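Local coordinates for SJCHGC06286 protein (Schistosoma japonicum, PDB 3QBR), which probably binds BH domains of other Bcl-2 family proteins, as family members generally do, and so takes part in the control of apoptosis, at residues R18-T23 / C54-Q59; S22-S27 / E60-L65; K95-T100 / S142-M147; I104-I109 / I149-Q154. All coordinates share one frame; numbering follows the deposited sequence.

Contact 1: residues R18-T23 / C54-Q59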
loop_
_atom_site.group_PDB
_atom_site.type_symbol
_atom_site.label_atom_id
_atom_site.label_comp_id
_atom_site.label_asym_id
_atom_site.label_seq_id
_atom_site.Cartn_x
_atom_site.Cartn_y
_atom_site.Cartn_z
ATOM N N ARG A 18 -2.167 10.851 -10.295
ATOM C CA ARG A 18 -2.328 10.883 -8.852
ATOM C C ARG A 18 -3.734 10.524 -8.430
ATOM O O ARG A 18 -3.930 9.954 -7.367
ATOM C CB ARG A 18 -1.997 12.245 -8.266
ATOM C CG ARG A 18 -1.997 12.219 -6.746
ATOM C CD ARG A 18 -1.690 13.569 -6.129
ATOM N NE ARG A 18 -2.460 14.617 -6.785
ATOM C CZ ARG A 18 -1.944 15.486 -7.648
ATOM N NH1 ARG A 18 -0.647 15.440 -7.931
ATOM N NH2 ARG A 18 -2.721 16.402 -8.221
ATOM N N LEU A 19 -4.719 10.879 -9.244
ATOM C CA LEU A 19 -6.118 10.669 -8.872
ATOM C C LEU A 19 -6.520 9.226 -9.144
ATOM O O LEU A 19 -7.241 8.587 -8.376
ATOM C CB LEU A 19 -6.997 11.596 -9.688
ATOM C CG LEU A 19 -8.481 11.504 -9.353
ATOM C CD1 LEU A 19 -8.722 11.672 -7.849
ATOM C CD2 LEU A 19 -9.226 12.550 -10.150
ATOM N N GLN A 20 -6.045 8.729 -10.274
ATOM C CA GLN A 20 -6.161 7.328 -10.599
ATOM C C GLN A 20 -5.544 6.478 -9.474
ATOM O O GLN A 20 -6.203 5.585 -8.944
ATOM C CB GLN A 20 -5.478 7.073 -11.942
ATOM C CG GLN A 20 -5.805 5.759 -12.616
ATOM C CD GLN A 20 -5.097 5.615 -13.962
ATOM O OE1 GLN A 20 -5.160 6.512 -14.805
ATOM N NE2 GLN A 20 -4.423 4.481 -14.167
ATOM N N THR A 21 -4.305 6.765 -9.070
ATOM C CA THR A 21 -3.638 5.871 -8.122
ATOM C C THR A 21 -4.323 5.898 -6.762
ATOM O O THR A 21 -4.439 4.883 -6.072
ATOM C CB THR A 21 -2.115 6.144 -7.964
ATOM O OG1 THR A 21 -1.901 7.049 -6.891
ATOM C CG2 THR A 21 -1.520 6.718 -9.226
ATOM N N SER A 22 -4.783 7.068 -6.381
ATOM C CA SER A 22 -5.598 7.216 -5.182
ATOM C C SER A 22 -6.827 6.278 -5.187
ATOM O O SER A 22 -7.063 5.527 -4.233
ATOM C CB SER A 22 -6.018 8.691 -5.038
ATOM O OG SER A 22 -6.846 8.874 -3.916
ATOM N N THR A 23 -7.589 6.312 -6.275
ATOM C CA THR A 23 -8.791 5.490 -6.410
ATOM C C THR A 23 -8.475 3.996 -6.286
ATOM O O THR A 23 -9.283 3.218 -5.764
ATOM C CB THR A 23 -9.527 5.762 -7.761
ATOM O OG1 THR A 23 -9.929 7.136 -7.851
ATOM C CG2 THR A 23 -10.731 4.872 -7.895
ATOM N N CYS A 54 -12.659 6.855 -12.622
ATOM C CA CYS A 54 -12.823 5.480 -13.009
ATOM C C CYS A 54 -11.467 5.053 -13.557
ATOM O O CYS A 54 -10.898 5.717 -14.424
ATOM C CB CYS A 54 -13.940 5.372 -14.063
ATOM S SG CYS A 54 -13.849 3.971 -15.210
ATOM N N VAL A 55 -10.949 3.949 -13.037
ATOM C CA VAL A 55 -9.652 3.428 -13.468
ATOM C C VAL A 55 -9.847 2.406 -14.577
ATOM O O VAL A 55 -10.687 1.513 -14.458
ATOM C CB VAL A 55 -8.887 2.773 -12.287
ATOM C CG1 VAL A 55 -7.572 2.147 -12.767
ATOM C CG2 VAL A 55 -8.648 3.805 -11.172
ATOM N N PRO A 56 -9.092 2.549 -15.676
ATOM C CA PRO A 56 -9.253 1.590 -16.776
ATOM C C PRO A 56 -8.729 0.209 -16.396
ATOM O O PRO A 56 -7.586 0.086 -15.961
ATOM C CB PRO A 56 -8.420 2.197 -17.909
ATOM C CG PRO A 56 -8.231 3.634 -17.530
ATOM C CD PRO A 56 -8.266 3.714 -16.046
ATOM N N ASN A 57 -9.557 -0.818 -16.558
ATOM C CA ASN A 57 -9.170 -2.170 -16.180
ATOM C C ASN A 57 -9.160 -2.340 -14.684
ATOM O O ASN A 57 -8.725 -3.367 -14.176
ATOM C CB ASN A 57 -7.805 -2.493 -16.742
ATOM C CG ASN A 57 -7.769 -2.351 -18.234
ATOM O OD1 ASN A 57 -8.810 -2.423 -18.889
ATOM N ND2 ASN A 57 -6.576 -2.138 -18.794
ATOM N N GLY A 58 -9.651 -1.314 -13.991
ATOM C CA GLY A 58 -9.705 -1.294 -12.543
ATOM C C GLY A 58 -9.955 -2.647 -11.899
ATOM O O GLY A 58 -9.267 -3.024 -10.953
ATOM N N GLN A 59 -10.938 -3.385 -12.400
ATOM C CA GLN A 59 -11.291 -4.644 -11.755
ATOM C C GLN A 59 -10.192 -5.675 -11.935
ATOM O O GLN A 59 -9.796 -6.348 -10.979
ATOM C CB GLN A 59 -12.630 -5.183 -12.264
ATOM C CG GLN A 59 -13.833 -4.605 -11.540
ATOM C CD GLN A 59 -15.113 -5.382 -11.816
ATOM O OE1 GLN A 59 -15.212 -6.113 -12.809
ATOM N NE2 GLN A 59 -16.104 -5.229 -10.934
#
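Val-55, next to Cys-54, meets Gln-20 and Thr-23 on one face of helix 17-31. Cys-54 itself points away from that helix, and it forms an interchain disulfide in a known structure of this protein. Val-55 does most of the touching. Its CG2 lies 3.7 Å from Gln-20 CG, and its CG1 is 4.0 Å from the same CG. The two side chains are roughly perpendicular. Gln-20 runs extended beyond CG, with CG anti to its backbone N (chi1 -165°), and this brings its CG across the valine methyls. Val-55 CG2 also packs on Thr-23, 4.0 Å from both CB and CG2. Thr-23 OG1 is held by Leu-19 O at 3.1 Å within the helix, and only weakly by Thr-53 N. Next, Pro-56 reaches the amide end of Gln-20 with its ring, CD lying 4.2 Å from Gln-20 CD. A type II beta turn from Val-55 to Gly-58 then leads the chain into helix 58-79. Leu-52 and Thr-53, earlier in the same loop, touch helix 17-31 as well. The contact lies near the surface and is made mostly of carbon atoms, with the glutamine amide beside them; no charge takes part.

Contact 2: residues S22-S27 / E60-L65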
loop_
_atom_site.group_PDB
_atom_site.type_symbol
_atom_site.label_atom_id
_atom_site.label_comp_id
_atom_site.label_asym_id
_atom_site.label_seq_id
_atom_site.Cartn_x
_atom_site.Cartn_y
_atom_site.Cartn_z
ATOM N N SER A 22 -4.783 7.068 -6.381
ATOM C CA SER A 22 -5.598 7.216 -5.182
ATOM C C SER A 22 -6.827 6.278 -5.187
ATOM O O SER A 22 -7.063 5.527 -4.233
ATOM C CB SER A 22 -6.018 8.691 -5.038
ATOM O OG SER A 22 -6.846 8.874 -3.916
ATOM N N THR A 23 -7.589 6.312 -6.275
ATOM C CA THR A 23 -8.791 5.490 -6.410
ATOM C C THR A 23 -8.475 3.996 -6.286
ATOM O O THR A 23 -9.283 3.218 -5.764
ATOM C CB THR A 23 -9.527 5.762 -7.761
ATOM O OG1 THR A 23 -9.929 7.136 -7.851
ATOM C CG2 THR A 23 -10.731 4.872 -7.895
ATOM N N LEU A 24 -7.300 3.592 -6.767
ATOM C CA LEU A 24 -6.910 2.182 -6.674
ATOM C C LEU A 24 -6.668 1.770 -5.236
ATOM O O LEU A 24 -7.028 0.661 -4.834
ATOM C CB LEU A 24 -5.658 1.907 -7.474
ATOM C CG LEU A 24 -5.850 1.194 -8.797
ATOM C CD1 LEU A 24 -4.467 1.028 -9.446
ATOM C CD2 LEU A 24 -6.553 -0.155 -8.576
ATOM N N CYS A 25 -6.058 2.668 -4.464
ATOM C CA CYS A 25 -5.810 2.374 -3.062
ATOM C C CYS A 25 -7.092 2.152 -2.311
ATOM O O CYS A 25 -7.226 1.118 -1.653
ATOM C CB CYS A 25 -5.021 3.480 -2.379
ATOM S SG CYS A 25 -3.375 3.533 -2.991
ATOM N N HIS A 26 -8.012 3.124 -2.390
ATOM C CA HIS A 26 -9.363 2.949 -1.819
ATOM C C HIS A 26 -10.019 1.601 -2.205
ATOM O O HIS A 26 -10.327 0.782 -1.338
ATOM C CB HIS A 26 -10.267 4.140 -2.153
ATOM C CG HIS A 26 -9.821 5.425 -1.534
ATOM N ND1 HIS A 26 -9.793 5.623 -0.170
ATOM C CD2 HIS A 26 -9.378 6.577 -2.085
ATOM C CE1 HIS A 26 -9.353 6.841 0.093
ATOM N NE2 HIS A 26 -9.097 7.442 -1.054
ATOM N N SER A 27 -10.193 1.342 -3.493
ATOM C CA SER A 27 -10.834 0.099 -3.909
ATOM C C SER A 27 -10.115 -1.087 -3.338
ATOM O O SER A 27 -10.741 -1.987 -2.790
ATOM C CB SER A 27 -10.850 -0.048 -5.426
ATOM O OG SER A 27 -11.314 1.139 -6.024
ATOM N N GLU A 60 -9.716 -5.806 -13.168
ATOM C CA GLU A 60 -8.571 -6.657 -13.464
ATOM C C GLU A 60 -7.336 -6.318 -12.593
ATOM O O GLU A 60 -6.671 -7.209 -12.064
ATOM C CB GLU A 60 -8.234 -6.578 -14.953
ATOM C CG GLU A 60 -9.033 -7.531 -15.772
ATOM C CD GLU A 60 -9.158 -8.879 -15.079
ATOM O OE1 GLU A 60 -8.109 -9.491 -14.763
ATOM O OE2 GLU A 60 -10.305 -9.326 -14.836
ATOM N N ILE A 61 -7.072 -5.030 -12.419
ATOM C CA ILE A 61 -5.934 -4.582 -11.646
ATOM C C ILE A 61 -6.066 -4.947 -10.167
ATOM O O ILE A 61 -5.096 -5.373 -9.552
ATOM C CB ILE A 61 -5.718 -3.063 -11.808
ATOM C CG1 ILE A 61 -5.336 -2.723 -13.255
ATOM C CG2 ILE A 61 -4.671 -2.575 -10.821
ATOM C CD1 ILE A 61 -5.181 -1.203 -13.495
ATOM N N ILE A 62 -7.263 -4.765 -9.606
ATOM C CA ILE A 62 -7.546 -5.077 -8.206
ATOM C C ILE A 62 -7.458 -6.586 -7.968
ATOM O O ILE A 62 -6.921 -7.013 -6.964
ATOM C CB ILE A 62 -8.963 -4.596 -7.782
ATOM C CG1 ILE A 62 -9.017 -3.075 -7.631
ATOM C CG2 ILE A 62 -9.427 -5.300 -6.485
ATOM C CD1 ILE A 62 -8.191 -2.491 -6.490
ATOM N N HIS A 63 -7.997 -7.388 -8.884
ATOM C CA HIS A 63 -7.843 -8.844 -8.818
ATOM C C HIS A 63 -6.365 -9.285 -8.760
ATOM O O HIS A 63 -5.967 -10.081 -7.894
ATOM C CB HIS A 63 -8.551 -9.536 -9.989
ATOM C CG HIS A 63 -10.045 -9.502 -9.903
ATOM N ND1 HIS A 63 -10.731 -9.527 -8.704
ATOM C CD2 HIS A 63 -10.998 -9.460 -10.872
ATOM C CE1 HIS A 63 -12.031 -9.486 -8.935
ATOM N NE2 HIS A 63 -12.219 -9.449 -10.244
ATOM N N SER A 64 -5.562 -8.761 -9.682
ATOM C CA SER A 64 -4.138 -9.029 -9.689
ATOM C C SER A 64 -3.554 -8.685 -8.347
ATOM O O SER A 64 -2.798 -9.468 -7.782
ATOM C CB SER A 64 -3.424 -8.221 -10.774
ATOM O OG SER A 64 -3.695 -8.767 -12.046
ATOM N N LEU A 65 -3.894 -7.512 -7.831
ATOM C CA LEU A 65 -3.297 -7.071 -6.573
ATOM C C LEU A 65 -3.660 -7.983 -5.407
ATOM O O LEU A 65 -2.872 -8.153 -4.479
ATOM C CB LEU A 65 -3.714 -5.650 -6.249
ATOM C CG LEU A 65 -2.839 -4.581 -6.839
ATOM C CD1 LEU A 65 -3.486 -3.265 -6.504
ATOM C CD2 LEU A 65 -1.423 -4.691 -6.236
#
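Leu-24 and Ser-27 of helix 17-31 face Ile-61 and Ile-62 of helix 58-79, a helix-helix packing within the all-helical Bcl-2 fold. The apolar packing comes first. Leu-24 reaches across with both methyls. Its CD2 meets Ile-62 CD1 at 3.5 Å and Ile-61 CG2 at 3.8 Å, while its CD1 is 3.9 Å from Ile-61 CG2. The leucine therefore rests on two neighbouring isoleucines: it lies roughly perpendicular to Ile-61 and runs antiparallel beside Ile-62. Ile-62 folds back at chi2 (-67°), and its CD1 comes up between Leu-24 and Ser-27, 3.8 Å from Ser-27 CB.

The polar bond at the interface is internal to helix 17-31. Ser-27 OG donates to Thr-23 O at 2.9 Å, one turn back. Ser-27 N also donates to Thr-23 O, and the two donors arrive one from each face of the carbonyl. The hydroxyl proton is thus spent on its own helix, and CB is the atom that packs on the isoleucine.

The axes of the two short segments come within 10.6 Å and cross at -55°. Trp-170 covers Leu-24 and Ile-61 together, and helix 172-176 lies on Ile-61 through Leu-173 and Ile-174. On the other side of helix 17-31, Cys-25 and His-26 pack on helix 142-159, and Cys-25 also touches Phe-126 and Leu-129 of helix 119-137.

Contact 3: residues K95-T100 / S142-M147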
loop_
_atom_site.group_PDB
_atom_site.type_symbol
_atom_site.label_atom_id
_atom_site.label_comp_id
_atom_site.label_asym_id
_atom_site.label_seq_id
_atom_site.Cartn_x
_atom_site.Cartn_y
_atom_site.Cartn_z
ATOM N N LYS A 95 -4.006 6.032 21.651
ATOM C CA LYS A 95 -3.541 7.405 21.700
ATOM C C LYS A 95 -3.551 8.033 20.326
ATOM O O LYS A 95 -2.931 7.500 19.407
ATOM C CB LYS A 95 -2.123 7.457 22.266
ATOM C CG LYS A 95 -2.066 7.645 23.772
ATOM C CD LYS A 95 -0.705 8.173 24.207
ATOM C CE LYS A 95 -0.745 8.748 25.624
ATOM N NZ LYS A 95 -1.556 9.999 25.715
ATOM N N PRO A 96 -4.249 9.174 20.184
ATOM C CA PRO A 96 -4.246 9.926 18.927
ATOM C C PRO A 96 -2.847 9.929 18.319
ATOM O O PRO A 96 -1.876 10.268 19.005
ATOM C CB PRO A 96 -4.664 11.325 19.364
ATOM C CG PRO A 96 -5.596 11.063 20.493
ATOM C CD PRO A 96 -5.073 9.834 21.210
ATOM N N VAL A 97 -2.754 9.531 17.050
ATOM C CA VAL A 97 -1.472 9.304 16.416
ATOM C C VAL A 97 -0.871 10.619 15.932
ATOM O O VAL A 97 -1.592 11.573 15.613
ATOM C CB VAL A 97 -1.580 8.268 15.269
ATOM C CG1 VAL A 97 -2.296 7.010 15.763
ATOM C CG2 VAL A 97 -2.307 8.866 14.068
ATOM N N ASP A 98 0.460 10.664 15.915
ATOM C CA ASP A 98 1.210 11.823 15.448
ATOM C C ASP A 98 1.171 11.907 13.911
ATOM O O ASP A 98 1.986 11.287 13.223
ATOM C CB ASP A 98 2.657 11.714 15.947
ATOM C CG ASP A 98 3.449 13.011 15.794
ATOM O OD1 ASP A 98 4.319 13.260 16.654
ATOM O OD2 ASP A 98 3.225 13.767 14.823
ATOM N N LYS A 99 0.217 12.672 13.387
ATOM C CA LYS A 99 0.044 12.843 11.943
ATOM C C LYS A 99 1.374 12.903 11.191
ATOM O O LYS A 99 1.685 12.040 10.364
ATOM C CB LYS A 99 -0.744 14.131 11.654
ATOM C CG LYS A 99 -0.012 15.412 12.075
ATOM C CD LYS A 99 -0.776 16.679 11.715
ATOM C CE LYS A 99 -0.360 17.839 12.617
ATOM N NZ LYS A 99 1.119 18.011 12.682
ATOM N N THR A 100 2.157 13.929 11.501
ATOM C CA THR A 100 3.295 14.307 10.679
ATOM C C THR A 100 4.560 13.480 10.967
ATOM O O THR A 100 5.390 13.277 10.074
ATOM C CB THR A 100 3.539 15.832 10.766
ATOM O OG1 THR A 100 4.760 16.171 10.101
ATOM C CG2 THR A 100 3.582 16.286 12.209
ATOM N N SER A 142 -9.008 7.472 11.886
ATOM C CA SER A 142 -9.464 7.823 10.560
ATOM C C SER A 142 -8.534 8.799 9.843
ATOM O O SER A 142 -8.180 8.568 8.691
ATOM C CB SER A 142 -10.907 8.327 10.588
ATOM O OG SER A 142 -10.989 9.615 11.146
ATOM N N ASP A 143 -8.116 9.873 10.503
ATOM C CA ASP A 143 -7.271 10.862 9.818
ATOM C C ASP A 143 -5.882 10.312 9.473
ATOM O O ASP A 143 -5.365 10.608 8.398
ATOM C CB ASP A 143 -7.129 12.125 10.640
ATOM C CG ASP A 143 -6.432 11.867 11.949
ATOM O OD1 ASP A 143 -6.828 10.896 12.641
ATOM O OD2 ASP A 143 -5.487 12.625 12.278
ATOM N N ALA A 144 -5.278 9.506 10.353
ATOM C CA ALA A 144 -3.996 8.895 9.982
ATOM C C ALA A 144 -4.171 8.020 8.730
ATOM O O ALA A 144 -3.334 8.040 7.812
ATOM C CB ALA A 144 -3.345 8.087 11.153
ATOM N N ILE A 145 -5.267 7.264 8.703
ATOM C CA ILE A 145 -5.574 6.386 7.585
ATOM C C ILE A 145 -5.626 7.203 6.285
ATOM O O ILE A 145 -4.892 6.925 5.328
ATOM C CB ILE A 145 -6.913 5.639 7.822
ATOM C CG1 ILE A 145 -6.785 4.702 9.015
ATOM C CG2 ILE A 145 -7.332 4.875 6.578
ATOM C CD1 ILE A 145 -8.007 3.800 9.290
ATOM N N GLN A 146 -6.468 8.231 6.265
ATOM C CA GLN A 146 -6.597 9.071 5.084
ATOM C C GLN A 146 -5.278 9.715 4.756
ATOM O O GLN A 146 -5.001 10.051 3.605
ATOM C CB GLN A 146 -7.666 10.153 5.275
ATOM C CG GLN A 146 -9.108 9.647 5.132
ATOM C CD GLN A 146 -9.314 8.695 3.938
ATOM O OE1 GLN A 146 -8.878 8.980 2.808
ATOM N NE2 GLN A 146 -9.998 7.563 4.189
ATOM N N MET A 147 -4.452 9.909 5.772
ATOM C CA MET A 147 -3.153 10.526 5.539
ATOM C C MET A 147 -2.245 9.548 4.773
ATOM O O MET A 147 -1.679 9.894 3.734
ATOM C CB MET A 147 -2.540 10.949 6.863
ATOM C CG MET A 147 -1.284 11.800 6.713
ATOM S SD MET A 147 0.186 10.774 6.767
ATOM C CE MET A 147 0.033 10.192 8.465
#
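Val-97 and Met-147 carry this contact, Val-97 by packing on Ala-144 and Met-147 by lying against the start of helix 99-113. It is the junction in the Bcl-2 fold where the start of that helix meets helix 142-159. This is the tight part. Val-97 sits in the loop just before helix 99-113 and points its side chain at helix 142-159. Its CG2 is the branch that faces Ala-144 CB. The modelled separation of the two carbons is too short to be trusted, so only the pairing can be taken from it. One turn further along helix 142-159, Met-147 curls at chi2 and chi3, which brings CE beside the backbone carbonyl of Lys-99. SD stays further off, 4.1 Å from Lys-99 O. The nearest CA pair is Lys-99 CA and Ala-144 CA, 6.0 Å apart.

The outer side is looser. The atom of Lys-99 that Met-147 meets is its carbonyl O, while the end of its side chain leads away from helix 142-159. Asp-143 turns its carboxylate nearer, but OD2 remains 5.0 Å from Lys-99 CB. Lys-99 NZ is 8.5 Å from Asp-143 OD2, so the two charges make no salt bridge. Asp-98 points away and serves its own helix: it is the N-cap residue, with OD2 accepting from Ala-101 N.

Around the contact, Ala-144 and Met-147 both touch Leu-102 of helix 99-113. Ala-144 also meets Leu-136 of helix 119-137, Ile-145 packs on Val-133 and Leu-136 there, and helix 35-48 lies against Ser-142 and Gln-146.

Contact 4: residues I104-I109 / I149-Q154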
loop_
_atom_site.group_PDB
_atom_site.type_symbol
_atom_site.label_atom_id
_atom_site.label_comp_id
_atom_site.label_asym_id
_atom_site.label_seq_id
_atom_site.Cartn_x
_atom_site.Cartn_y
_atom_site.Cartn_z
ATOM N N ILE A 104 6.593 11.219 7.934
ATOM C CA ILE A 104 8.044 11.051 7.953
ATOM C C ILE A 104 8.514 9.589 7.890
ATOM O O ILE A 104 9.276 9.194 6.995
ATOM C CB ILE A 104 8.657 11.672 9.225
ATOM C CG1 ILE A 104 8.327 13.167 9.325
ATOM C CG2 ILE A 104 10.152 11.408 9.265
ATOM C CD1 ILE A 104 7.983 13.795 8.013
ATOM N N PHE A 105 8.087 8.787 8.853
ATOM C CA PHE A 105 8.534 7.412 8.865
ATOM C C PHE A 105 8.037 6.677 7.656
ATOM O O PHE A 105 8.798 5.935 7.031
ATOM C CB PHE A 105 8.091 6.703 10.122
ATOM C CG PHE A 105 8.572 7.362 11.360
ATOM C CD1 PHE A 105 9.754 8.086 11.341
ATOM C CD2 PHE A 105 7.861 7.259 12.546
ATOM C CE1 PHE A 105 10.219 8.712 12.479
ATOM C CE2 PHE A 105 8.323 7.874 13.692
ATOM C CZ PHE A 105 9.505 8.605 13.659
ATOM N N TYR A 106 6.760 6.882 7.326
ATOM C CA TYR A 106 6.184 6.285 6.122
ATOM C C TYR A 106 7.048 6.643 4.930
ATOM O O TYR A 106 7.442 5.773 4.151
ATOM C CB TYR A 106 4.730 6.746 5.862
ATOM C CG TYR A 106 4.047 5.892 4.818
ATOM C CD1 TYR A 106 3.952 4.520 4.994
ATOM C CD2 TYR A 106 3.536 6.438 3.657
ATOM C CE1 TYR A 106 3.365 3.712 4.055
ATOM C CE2 TYR A 106 2.915 5.631 2.698
ATOM C CZ TYR A 106 2.845 4.268 2.910
ATOM O OH TYR A 106 2.265 3.425 1.995
ATOM N N LEU A 107 7.337 7.933 4.794
ATOM C CA LEU A 107 8.148 8.402 3.684
ATOM C C LEU A 107 9.543 7.755 3.652
ATOM O O LEU A 107 10.046 7.401 2.577
ATOM C CB LEU A 107 8.210 9.927 3.674
ATOM C CG LEU A 107 6.929 10.492 3.063
ATOM C CD1 LEU A 107 7.017 11.985 2.843
ATOM C CD2 LEU A 107 6.619 9.774 1.741
ATOM N N GLU A 108 10.146 7.580 4.826
ATOM C CA GLU A 108 11.442 6.934 4.918
ATOM C C GLU A 108 11.347 5.456 4.529
ATOM O O GLU A 108 12.269 4.899 3.926
ATOM C CB GLU A 108 12.006 7.058 6.340
ATOM C CG GLU A 108 12.525 8.450 6.718
ATOM C CD GLU A 108 13.087 8.514 8.149
ATOM O OE1 GLU A 108 13.220 7.458 8.815
ATOM O OE2 GLU A 108 13.395 9.632 8.610
ATOM N N ILE A 109 10.245 4.811 4.897
ATOM C CA ILE A 109 10.051 3.406 4.556
ATOM C C ILE A 109 9.857 3.201 3.049
ATOM O O ILE A 109 10.351 2.229 2.476
ATOM C CB ILE A 109 8.840 2.818 5.273
ATOM C CG1 ILE A 109 9.005 2.949 6.783
ATOM C CG2 ILE A 109 8.636 1.364 4.858
ATOM C CD1 ILE A 109 8.065 2.081 7.560
ATOM N N ILE A 149 -3.048 7.051 2.885
ATOM C CA ILE A 149 -3.541 6.897 1.523
ATOM C C ILE A 149 -3.182 8.094 0.643
ATOM O O ILE A 149 -2.837 7.926 -0.519
ATOM C CB ILE A 149 -5.044 6.667 1.501
ATOM C CG1 ILE A 149 -5.366 5.308 2.113
ATOM C CG2 ILE A 149 -5.541 6.715 0.085
ATOM C CD1 ILE A 149 -6.853 5.121 2.367
ATOM N N LYS A 150 -3.233 9.300 1.196
ATOM C CA LYS A 150 -2.894 10.488 0.410
ATOM C C LYS A 150 -1.403 10.556 0.106
ATOM O O LYS A 150 -1.007 10.933 -1.004
ATOM C CB LYS A 150 -3.334 11.764 1.124
ATOM C CG LYS A 150 -3.089 13.011 0.333
ATOM C CD LYS A 150 -3.365 14.238 1.200
ATOM C CE LYS A 150 -3.360 15.543 0.409
ATOM N NZ LYS A 150 -3.519 16.714 1.324
ATOM N N THR A 151 -0.588 10.183 1.096
ATOM C CA THR A 151 0.860 10.196 0.957
ATOM C C THR A 151 1.308 9.146 -0.056
ATOM O O THR A 151 2.097 9.447 -0.958
ATOM C CB THR A 151 1.553 9.991 2.311
ATOM O OG1 THR A 151 1.265 11.115 3.146
ATOM C CG2 THR A 151 3.037 9.883 2.138
ATOM N N THR A 152 0.806 7.920 0.072
ATOM C CA THR A 152 1.022 6.934 -0.988
ATOM C C THR A 152 0.724 7.511 -2.399
ATOM O O THR A 152 1.476 7.282 -3.348
ATOM C CB THR A 152 0.176 5.703 -0.748
ATOM O OG1 THR A 152 0.350 5.289 0.602
ATOM C CG2 THR A 152 0.560 4.569 -1.694
ATOM N N SER A 153 -0.358 8.277 -2.528
ATOM C CA SER A 153 -0.740 8.866 -3.816
ATOM C C SER A 153 0.244 9.891 -4.350
ATOM O O SER A 153 0.612 9.813 -5.525
ATOM C CB SER A 153 -2.133 9.507 -3.750
ATOM O OG SER A 153 -3.139 8.512 -3.642
ATOM N N GLN A 154 0.640 10.859 -3.516
ATOM C CA GLN A 154 1.649 11.847 -3.925
ATOM C C GLN A 154 2.973 11.178 -4.300
ATOM O O GLN A 154 3.536 11.453 -5.348
ATOM C CB GLN A 154 1.923 12.873 -2.825
ATOM C CG GLN A 154 0.804 13.835 -2.554
ATOM C CD GLN A 154 0.807 14.300 -1.107
ATOM O OE1 GLN A 154 1.772 14.075 -0.369
ATOM N NE2 GLN A 154 -0.278 14.943 -0.690
#
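Tyr-106 and Leu-107 pack on Thr-151 and Thr-152 where two helices of the Bcl-2 fold, 99-113 and 142-159, lie side by side. The axes of the two short segments come within 10.8 Å and cross at -39°. The packing is made by the methyl of Thr-151. Its CG2 lies in the plane of the Tyr-106 ring, at the edge, 3.8 Å from CD2. Leu-107 CD2 meets the same methyl at 3.6 Å, so Thr-151 is shared between two neighbouring residues of the other helix. Thr-151 OG1 turns back to its own helix in a weak bond to Met-147 O.

Tyr-106 extends across the interface with CG anti to its backbone N (chi1 -167°). Leu-129 and Leu-132 of helix 119-137 touch its side chain, and Leu-148 does so from helix 142-159. Other residues of helix 99-113, namely Phe-105, Glu-108 and Ile-109, meet the chain of another protein, consistent with a binding surface on this helix.

One hydrogen bond joins the helices. Thr-152 OG1 is bonded to Leu-148 O in its own helix, and at the ring edge it accepts from Tyr-106 OH at 3.0 Å.

This chain is the all-helical Bcl-2-fold part of a longer protein, truncated at the C-terminus. Contact 1 joins helix 17-31 to the loop and start of helix 58-79, contact 2 to that helix proper; their centres are about 7 Å apart. Contacts 3 and 4 both join helix 99-113 to helix 142-159, centres about 12 Å apart, and their segments alternate along the chain. The first pair closes before the second opens. Contacts 2 and 4 lie on opposite sides of the chain's centre, about 18 Å between centres, yet they touch: Cys-25 and His-26 pack on Ile-149. Helix 142-159 thus ties the N-terminal helix to the helix that meets another protein.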